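Local coordinates for enoyl-CoA hydratase/isomerase family protein (PDB 4FN7) that probably acts as an enoyl-CoA hydratase or isomerase of the crotonase superfamily, handling unsaturated acyl-CoA thioesters in lipid metabolism, at residues A[56-61]-A[96-101]; A[115-120]-A[174-179]; A[102-107]-A[124-129]. One frame throughout, in Å; residues are numbered along the deposited sequence.

In the fold
Following the chain from the N terminus, contact 1 comes first: the corner at 56-61 returns, after helices 64-69 and 73-90, to meet strand 96-100. Once that loop has closed, contact 3 opens at 102-107. Helix 107-112 leads on to 115-120, where contact 2 opens before contact 3 closes at 124-129, so contacts 2 and 3 cross. Contact 2 closes last, at 174-179. Contacts 1 and 2 meet in the large sheet, where strands 96-100 and 117-120 are neighbours. Contact 3 pairs two strands of the small sheet; F58 and S59 bond to the backbone of H103 and I105 there, and F174 packs on I126.

Contact 1. Residues A[56-61]-A[96-101]; sequences RVFSGG and VVMACT
F58 is the side chain that joins the corner at 56-61 to the end of strand 96-100, a central strand of the large mixed sheet in this crotonase fold. The chain turns sharply at F58, and with CG opposite the backbone N (chi1 -178°), beside the carbonyl carbon, the ring lies alongside residues 98-100. Starting at the root, CB lies 3.9 Å from C100 SG, and this sulfur approaches the ring obliquely, 5.1 Å from its centroid. Next along the side chain, CD1 comes within 3.8 Å of C100 CA and meets A99 O at 3.5 Å. That carbonyl oxygen lies near the ring plane, at the edge, where the slightly positive ring hydrogens can face it. At the far end, CZ touches M98 SD at 3.8 Å, a Met-aromatic contact. M98 can bring its sulfur there because its chain is bent at chi2 (-68°).

Phenylalanine suits the place: it is long enough to span three successive strand residues, and its apolar surface matches a buried setting of sulfur and aliphatic groups. L111 and L112 of helix 107-112 also pack on the ring, while M98 and C100 both touch L112. Beside it, T101 OG1 comes 3.4 Å from V57 O but is hydrogen-bonded to N54 O, which ties the strand end to the loop. Beyond the corner, in this family, the loop generally supplies a backbone N-H of the oxyanion hole. At the backbone angles of G61 a CB would jam against the carbonyl O of G60, so glycine suits this position. An ST turn shapes the same bend, with G61 N donating to S59 OG at 3.1 Å.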
loop_
_atom_site.group_PDB
_atom_site.type_symbol
_atom_site.label_atom_id
_atom_site.label_comp_id
_atom_site.label_asym_id
_atom_site.label_seq_id
_atom_site.Cartn_x
_atom_site.Cartn_y
_atom_site.Cartn_z
ATOM N N ARG A 56 -28.535 -12.234 2.221
ATOM C CA ARG A 56 -28.713 -10.805 2.435
ATOM C C ARG A 56 -27.391 -10.100 2.715
ATOM O O ARG A 56 -27.137 -9.020 2.185
ATOM C CB ARG A 56 -29.680 -10.577 3.595
ATOM C CG ARG A 56 -29.990 -9.116 3.856
ATOM C CD ARG A 56 -30.652 -8.931 5.206
ATOM N NE ARG A 56 -30.881 -7.521 5.500
ATOM C CZ ARG A 56 -31.533 -7.078 6.571
ATOM N NH1 ARG A 56 -32.035 -7.937 7.444
ATOM N NH2 ARG A 56 -31.690 -5.775 6.761
ATOM N N VAL A 57 -26.549 -10.711 3.542
ATOM C CA VAL A 57 -25.311 -10.084 3.986
ATOM C C VAL A 57 -24.177 -11.089 4.107
ATOM O O VAL A 57 -24.408 -12.299 4.194
ATOM C CB VAL A 57 -25.463 -9.439 5.389
ATOM C CG1 VAL A 57 -26.525 -8.359 5.381
ATOM C CG2 VAL A 57 -25.780 -10.493 6.445
ATOM N N PHE A 58 -22.948 -10.581 4.139
ATOM C CA PHE A 58 -21.857 -11.363 4.697
ATOM C C PHE A 58 -22.021 -11.267 6.214
ATOM O O PHE A 58 -22.356 -12.248 6.880
ATOM C CB PHE A 58 -20.500 -10.841 4.239
ATOM C CG PHE A 58 -19.339 -11.651 4.753
ATOM C CD1 PHE A 58 -19.119 -12.941 4.289
ATOM C CD2 PHE A 58 -18.473 -11.130 5.698
ATOM C CE1 PHE A 58 -18.061 -13.696 4.762
ATOM C CE2 PHE A 58 -17.406 -11.878 6.176
ATOM C CZ PHE A 58 -17.198 -13.165 5.703
ATOM N N SER A 59 -21.825 -10.067 6.753
ATOM C CA SER A 59 -22.187 -9.772 8.137
ATOM C C SER A 59 -22.305 -8.274 8.342
ATOM O O SER A 59 -21.473 -7.502 7.854
ATOM C CB SER A 59 -21.168 -10.336 9.120
ATOM O OG SER A 59 -21.387 -9.799 10.421
ATOM N N GLY A 60 -23.339 -7.867 9.076
ATOM C CA GLY A 60 -23.541 -6.469 9.402
ATOM C C GLY A 60 -22.671 -5.934 10.525
ATOM O O GLY A 60 -22.765 -4.754 10.848
ATOM N N GLY A 61 -21.836 -6.778 11.128
ATOM C CA GLY A 61 -20.909 -6.315 12.150
ATOM C C GLY A 61 -21.137 -6.953 13.505
ATOM O O GLY A 61 -21.715 -8.026 13.583
ATOM N N VAL A 96 -7.856 -19.795 3.436
ATOM C CA VAL A 96 -9.186 -19.387 3.853
ATOM C C VAL A 96 -9.758 -18.493 2.763
ATOM O O VAL A 96 -9.170 -17.458 2.415
ATOM C CB VAL A 96 -9.134 -18.587 5.173
ATOM C CG1 VAL A 96 -10.528 -18.084 5.555
ATOM C CG2 VAL A 96 -8.523 -19.433 6.290
ATOM N N VAL A 97 -10.899 -18.893 2.218
ATOM C CA VAL A 97 -11.543 -18.119 1.164
ATOM C C VAL A 97 -12.879 -17.604 1.649
ATOM O O VAL A 97 -13.706 -18.368 2.133
ATOM C CB VAL A 97 -11.748 -18.955 -0.120
ATOM C CG1 VAL A 97 -12.345 -18.094 -1.228
ATOM C CG2 VAL A 97 -10.428 -19.555 -0.572
ATOM N N MET A 98 -13.081 -16.293 1.524
ATOM C CA MET A 98 -14.325 -15.675 1.947
ATOM C C MET A 98 -15.270 -15.528 0.770
ATOM O O MET A 98 -14.897 -14.971 -0.260
ATOM C CB MET A 98 -14.060 -14.294 2.550
ATOM C CG MET A 98 -13.143 -14.306 3.743
ATOM S SD MET A 98 -13.920 -15.101 5.151
ATOM C CE MET A 98 -12.608 -14.959 6.373
ATOM N N ALA A 99 -16.491 -16.026 0.941
ATOM C CA ALA A 99 -17.578 -15.797 0.000
ATOM C C ALA A 99 -18.445 -14.674 0.546
ATOM O O ALA A 99 -19.320 -14.897 1.383
ATOM C CB ALA A 99 -18.401 -17.060 -0.175
ATOM N N CYS A 100 -18.170 -13.459 0.082
ATOM C CA CYS A 100 -18.895 -12.282 0.522
ATOM C C CYS A 100 -20.229 -12.219 -0.216
ATOM O O CYS A 100 -20.298 -11.742 -1.346
ATOM C CB CYS A 100 -18.057 -11.044 0.229
ATOM S SG CYS A 100 -18.612 -9.562 1.056
ATOM N N THR A 101 -21.282 -12.716 0.429
ATOM C CA THR A 101 -22.553 -12.985 -0.235
ATOM C C THR A 101 -23.543 -11.835 -0.080
ATOM O O THR A 101 -24.688 -11.908 -0.532
ATOM C CB THR A 101 -23.172 -14.278 0.321
ATOM O OG1 THR A 101 -23.122 -14.251 1.754
ATOM C CG2 THR A 101 -22.394 -15.492 -0.173
#

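Contact 2. Residues A[115-120]-A[174-179]; sequences GDHRVA and FIDEIA
R118 and D176 form a side-on salt bridge, with NE giving its hydrogen to OD2 at 2.8 Å and NH2 to OD1 at 2.9 Å. Both acceptors lie in the guanidinium plane, yet the carboxylate is turned 45° against it, so each oxygen is met from above its own plane. The arginine reaches this position through a bend at chi3 (-64°), and the peptide of F174 and I175 lies over one guanidinium face. Its NH1 donates to a water, which passes a hydrogen bond on to F174 O, while NH2 also bonds S152 of the second subunit. A second polar pair links H117 NE2 to E177 OE1 at 2.8 Å, in the ring plane and on the anti lone pair of the oxygen. E177 OE2 forms a salt bridge with R187, and H117 ND1 bonds Q156 of the second subunit; histidine thus serves two partners with its two nitrogens.

The backbones pair in parallel only from V119 and E177 onward; before that, D176 N donates to R118 O. A120 N then bonds E177 O at 3.0 Å, and A179 N bonds A120 O at 2.8 Å. Around these bonds V119 CG1 rests on A179 CB at 3.9 Å. On the other face, in the conformer described, one of two modelled, I175 CG2 meets A120 CB at 4.0 Å. Together the two segments add the short strand 177-178 as the outermost strand of the large sheet, a parallel edge typical of the crotonase fold, here placed against the subunit interface.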
loop_
_atom_site.group_PDB
_atom_site.type_symbol
_atom_site.label_atom_id
_atom_site.label_comp_id
_atom_site.label_asym_id
_atom_site.label_seq_id
_atom_site.Cartn_x
_atom_site.Cartn_y
_atom_site.Cartn_z
ATOM N N GLY A 115 -9.558 -13.297 5.141
ATOM C CA GLY A 115 -9.427 -14.360 4.155
ATOM C C GLY A 115 -8.198 -14.194 3.288
ATOM O O GLY A 115 -7.807 -13.081 2.939
ATOM N N ASP A 116 -7.576 -15.307 2.916
ATOM C CA ASP A 116 -6.477 -15.253 1.963
ATOM C C ASP A 116 -6.962 -14.752 0.604
ATOM O O ASP A 116 -6.224 -14.080 -0.118
ATOM C CB ASP A 116 -5.823 -16.623 1.811
ATOM C CG ASP A 116 -5.202 -17.101 3.090
ATOM O OD1 ASP A 116 -4.177 -16.518 3.502
ATOM O OD2 ASP A 116 -5.724 -18.068 3.679
ATOM N N HIS A 117 -8.196 -15.106 0.266
ATOM C CA HIS A 117 -8.822 -14.700 -0.987
ATOM C C HIS A 117 -10.273 -14.372 -0.682
ATOM O O HIS A 117 -10.943 -15.116 0.038
ATOM C CB HIS A 117 -8.741 -15.835 -2.018
ATOM C CG HIS A 117 -9.218 -15.449 -3.383
ATOM N ND1 HIS A 117 -8.573 -14.512 -4.161
ATOM C CD2 HIS A 117 -10.278 -15.877 -4.110
ATOM C CE1 HIS A 117 -9.216 -14.378 -5.307
ATOM N NE2 HIS A 117 -10.257 -15.193 -5.302
ATOM N N ARG A 118 -10.755 -13.265 -1.243
ATOM C CA ARG A 118 -12.068 -12.722 -0.902
ATOM C C ARG A 118 -12.854 -12.423 -2.170
ATOM O O ARG A 118 -12.414 -11.633 -3.002
ATOM C CB ARG A 118 -11.889 -11.441 -0.083
ATOM C CG ARG A 118 -11.081 -11.649 1.193
ATOM C CD ARG A 118 -10.473 -10.337 1.685
ATOM N NE ARG A 118 -9.507 -9.820 0.724
ATOM C CZ ARG A 118 -8.915 -8.637 0.819
ATOM N NH1 ARG A 118 -9.209 -7.821 1.828
ATOM N NH2 ARG A 118 -8.041 -8.259 -0.103
ATOM N N VAL A 119 -14.014 -13.064 -2.310
ATOM C CA VAL A 119 -14.830 -12.948 -3.509
ATOM C C VAL A 119 -16.133 -12.246 -3.166
ATOM O O VAL A 119 -16.776 -12.603 -2.184
ATOM C CB VAL A 119 -15.176 -14.347 -4.081
ATOM C CG1 VAL A 119 -15.916 -14.214 -5.402
ATOM C CG2 VAL A 119 -13.909 -15.170 -4.265
ATOM N N ALA A 120 -16.525 -11.260 -3.975
ATOM C CA ALA A 120 -17.796 -10.569 -3.763
ATOM C C ALA A 120 -18.452 -10.253 -5.092
ATOM O O ALA A 120 -17.827 -10.373 -6.139
ATOM C CB ALA A 120 -17.578 -9.286 -2.973
ATOM N N PHE A 174 -10.125 -4.272 -0.311
ATOM C CA PHE A 174 -11.164 -4.872 0.531
ATOM C C PHE A 174 -11.670 -6.214 -0.016
ATOM O O PHE A 174 -12.301 -6.981 0.707
ATOM C CB PHE A 174 -12.342 -3.913 0.723
ATOM C CG PHE A 174 -12.423 -3.290 2.098
ATOM C CD1 PHE A 174 -12.151 -4.024 3.243
ATOM C CD2 PHE A 174 -12.791 -1.962 2.240
ATOM C CE1 PHE A 174 -12.247 -3.437 4.506
ATOM C CE2 PHE A 174 -12.893 -1.379 3.495
ATOM C CZ PHE A 174 -12.627 -2.114 4.624
ATOM N N ILE A 175 -11.411 -6.481 -1.295
ATOM C CA ILE A 175 -11.731 -7.777 -1.892
ATOM C C ILE A 175 -10.702 -8.091 -2.958
ATOM O O ILE A 175 -9.963 -7.207 -3.397
ATOM C CB ILE A 175 -13.128 -7.827 -2.540
ATOM C CG1 ILE A 175 -13.237 -6.813 -3.678
ATOM C CG2 ILE A 175 -14.207 -7.615 -1.512
ATOM C CD1 ILE A 175 -14.490 -6.970 -4.482
ATOM N N ASP A 176 -10.624 -9.364 -3.354
ATOM C CA ASP A 176 -9.635 -9.798 -4.345
ATOM C C ASP A 176 -10.237 -10.168 -5.691
ATOM O O ASP A 176 -9.529 -10.218 -6.697
ATOM C CB ASP A 176 -8.839 -10.996 -3.831
ATOM C CG ASP A 176 -8.233 -10.736 -2.487
ATOM O OD1 ASP A 176 -7.303 -9.901 -2.410
ATOM O OD2 ASP A 176 -8.696 -11.357 -1.515
ATOM N N GLU A 177 -11.533 -10.451 -5.710
ATOM C CA GLU A 177 -12.165 -10.925 -6.931
ATOM C C GLU A 177 -13.640 -10.569 -6.943
ATOM O O GLU A 177 -14.320 -10.654 -5.920
ATOM C CB GLU A 177 -11.997 -12.448 -7.082
ATOM C CG GLU A 177 -12.691 -13.027 -8.316
ATOM C CD GLU A 177 -12.448 -14.523 -8.513
ATOM O OE1 GLU A 177 -11.701 -15.137 -7.722
ATOM O OE2 GLU A 177 -13.015 -15.089 -9.475
ATOM N N ILE A 178 -14.125 -10.181 -8.117
ATOM C CA ILE A 178 -15.542 -9.914 -8.309
ATOM C C ILE A 178 -16.169 -11.036 -9.136
ATOM O O ILE A 178 -15.596 -11.474 -10.137
ATOM C CB ILE A 178 -15.762 -8.559 -9.017
ATOM C CG1 ILE A 178 -15.033 -7.447 -8.259
ATOM C CG2 ILE A 178 -17.249 -8.251 -9.142
ATOM C CD1 ILE A 178 -14.985 -6.125 -9.006
ATOM N N ALA A 179 -17.342 -11.497 -8.710
ATOM C CA ALA A 179 -18.077 -12.535 -9.429
ATOM C C ALA A 179 -19.557 -12.177 -9.433
ATOM O O ALA A 179 -19.993 -11.343 -8.642
ATOM C CB ALA A 179 -17.856 -13.895 -8.775
HETATM O O HOH W 1 -11.664 -7.619 3.141
#

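Contact 3. Residues A[102-107]-A[124-129]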
loop_
_atom_site.group_PDB
_atom_site.type_symbol
_atom_site.label_atom_id
_atom_site.label_comp_id
_atom_site.label_asym_id
_atom_site.label_seq_id
_atom_site.Cartn_x
_atom_site.Cartn_y
_atom_site.Cartn_z
ATOM N N GLY A 102 -23.081 -10.777 0.571
ATOM C CA GLY A 102 -23.838 -9.554 0.729
ATOM C C GLY A 102 -22.906 -8.547 1.362
ATOM O O GLY A 102 -21.694 -8.735 1.386
ATOM N N HIS A 103 -23.455 -7.479 1.911
ATOM C CA HIS A 103 -22.639 -6.418 2.485
ATOM C C HIS A 103 -21.828 -6.879 3.687
ATOM O O HIS A 103 -22.216 -7.820 4.386
ATOM C CB HIS A 103 -23.535 -5.240 2.846
ATOM C CG HIS A 103 -24.453 -4.852 1.735
ATOM N ND1 HIS A 103 -23.994 -4.297 0.561
ATOM C CD2 HIS A 103 -25.792 -4.986 1.591
ATOM C CE1 HIS A 103 -25.012 -4.081 -0.249
ATOM N NE2 HIS A 103 -26.116 -4.490 0.352
ATOM N N ALA A 104 -20.708 -6.210 3.921
ATOM C CA ALA A 104 -19.818 -6.539 5.022
ATOM C C ALA A 104 -19.477 -5.240 5.733
ATOM O O ALA A 104 -18.750 -4.398 5.196
ATOM C CB ALA A 104 -18.550 -7.233 4.507
ATOM N N ILE A 105 -20.021 -5.079 6.933
ATOM C CA ILE A 105 -19.929 -3.816 7.654
ATOM C C ILE A 105 -19.237 -4.001 8.991
ATOM O O ILE A 105 -19.519 -4.954 9.717
ATOM C CB ILE A 105 -21.337 -3.238 7.923
ATOM C CG1 ILE A 105 -22.167 -3.202 6.635
ATOM C CG2 ILE A 105 -21.242 -1.850 8.572
ATOM C CD1 ILE A 105 -21.603 -2.290 5.553
ATOM N N ALA A 106 -18.335 -3.080 9.318
ATOM C CA ALA A 106 -17.670 -3.073 10.618
ATOM C C ALA A 106 -16.996 -4.426 10.868
ATOM O O ALA A 106 -16.180 -4.853 10.055
ATOM C CB ALA A 106 -18.662 -2.699 11.724
ATOM N N MET A 107 -17.316 -5.108 11.965
ATOM C CA MET A 107 -16.681 -6.409 12.215
ATOM C C MET A 107 -16.887 -7.395 11.054
ATOM O O MET A 107 -16.071 -8.295 10.859
ATOM C CB MET A 107 -17.161 -7.029 13.533
ATOM C CG MET A 107 -16.422 -8.314 13.934
ATOM S SD MET A 107 -14.663 -8.097 14.330
ATOM C CE MET A 107 -13.941 -9.466 13.426
ATOM N N TYR A 124 -21.995 -5.334 -3.714
ATOM C CA TYR A 124 -21.894 -5.523 -2.268
ATOM C C TYR A 124 -20.992 -4.488 -1.608
ATOM O O TYR A 124 -19.812 -4.349 -1.941
ATOM C CB TYR A 124 -21.436 -6.947 -1.902
ATOM C CG TYR A 124 -22.318 -8.059 -2.436
ATOM C CD1 TYR A 124 -23.594 -7.794 -2.921
ATOM C CD2 TYR A 124 -21.871 -9.374 -2.448
ATOM C CE1 TYR A 124 -24.396 -8.810 -3.414
ATOM C CE2 TYR A 124 -22.662 -10.398 -2.938
ATOM C CZ TYR A 124 -23.924 -10.112 -3.422
ATOM O OH TYR A 124 -24.717 -11.132 -3.912
ATOM N N ASN A 125 -21.568 -3.770 -0.654
ATOM C CA ASN A 125 -20.859 -2.723 0.056
ATOM C C ASN A 125 -19.992 -3.267 1.174
ATOM O O ASN A 125 -20.396 -4.166 1.908
ATOM C CB ASN A 125 -21.853 -1.721 0.627
ATOM C CG ASN A 125 -22.517 -0.895 -0.439
ATOM O OD1 ASN A 125 -21.964 -0.672 -1.509
ATOM N ND2 ASN A 125 -23.702 -0.412 -0.140
ATOM N N ILE A 126 -18.799 -2.703 1.295
ATOM C CA ILE A 126 -17.871 -3.070 2.351
ATOM C C ILE A 126 -17.442 -1.771 3.023
ATOM O O ILE A 126 -17.020 -0.819 2.351
ATOM C CB ILE A 126 -16.660 -3.822 1.783
ATOM C CG1 ILE A 126 -17.145 -5.016 0.945
ATOM C CG2 ILE A 126 -15.747 -4.277 2.913
ATOM C CD1 ILE A 126 -16.116 -5.577 0.014
ATOM N N GLN A 127 -17.594 -1.705 4.339
ATOM C CA GLN A 127 -17.466 -0.428 5.030
ATOM C C GLN A 127 -17.205 -0.623 6.510
ATOM O O GLN A 127 -17.891 -1.405 7.169
ATOM C CB GLN A 127 -18.755 0.382 4.868
ATOM C CG GLN A 127 -18.699 1.775 5.489
ATOM C CD GLN A 127 -20.073 2.383 5.708
ATOM O OE1 GLN A 127 -21.087 1.684 5.693
ATOM N NE2 GLN A 127 -20.112 3.693 5.928
ATOM N N ALA A 128 -16.211 0.094 7.029
ATOM C CA ALA A 128 -16.084 0.276 8.469
ATOM C C ALA A 128 -16.887 1.534 8.805
ATOM O O ALA A 128 -16.395 2.649 8.626
ATOM C CB ALA A 128 -14.620 0.444 8.873
ATOM N N ASN A 129 -18.125 1.358 9.257
ATOM C CA ASN A 129 -19.021 2.493 9.466
ATOM C C ASN A 129 -18.921 3.110 10.857
ATOM O O ASN A 129 -19.707 3.998 11.195
ATOM C CB ASN A 129 -20.472 2.083 9.178
ATOM C CG ASN A 129 -21.051 1.190 10.257
ATOM O OD1 ASN A 129 -20.324 0.431 10.896
ATOM N ND2 ASN A 129 -22.367 1.266 10.456
#
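H103 and N125 lie side by side and point the same way, their ring and amide planes 32° apart. In the histidine conformer described here, one of two modelled, ND1 accepts the backbone N-H of N125 at 2.8 Å, with that nitrogen in the ring plane. H103 CG stands opposite its carbonyl carbon (chi1 -49°), which sets the ring beside N125, and the ring's own rotation (chi2 -68°) brings ND1 to the N-H. One residue earlier on each side, the Y124 ring lies over the backbone of G102, whose bare CA sits 3.8 Å from the ring centroid and 12° off its normal, a CH-pi contact.

Farther along, I105 meets two partners. Its CD1 rests on Q127 CB at 4.0 Å, while CG2 touches N129 OD1 at 3.4 Å, the two side chains meeting nearly at right angles. The extended Q127 runs past I105, whose CD1 also lies near OE1, and NE2 bonds A161 O. Facing the other way, A104 CB and I126 CG2 stand 4.4 Å apart. Between the side chains runs a regular parallel pairing: A104 N to N125 O, Q127 N to A104 O, and A106 N to Q127 O at 2.8 Å.

Strand 126-127 is the middle of the small three-stranded sheet, bonded on its far side to F164 of strand 163-164. L112 of helix 107-112 packs against A104 and I126, and A106 sits at the N-cap of that helix, whose start in this family generally contributes to the oxyanion hole.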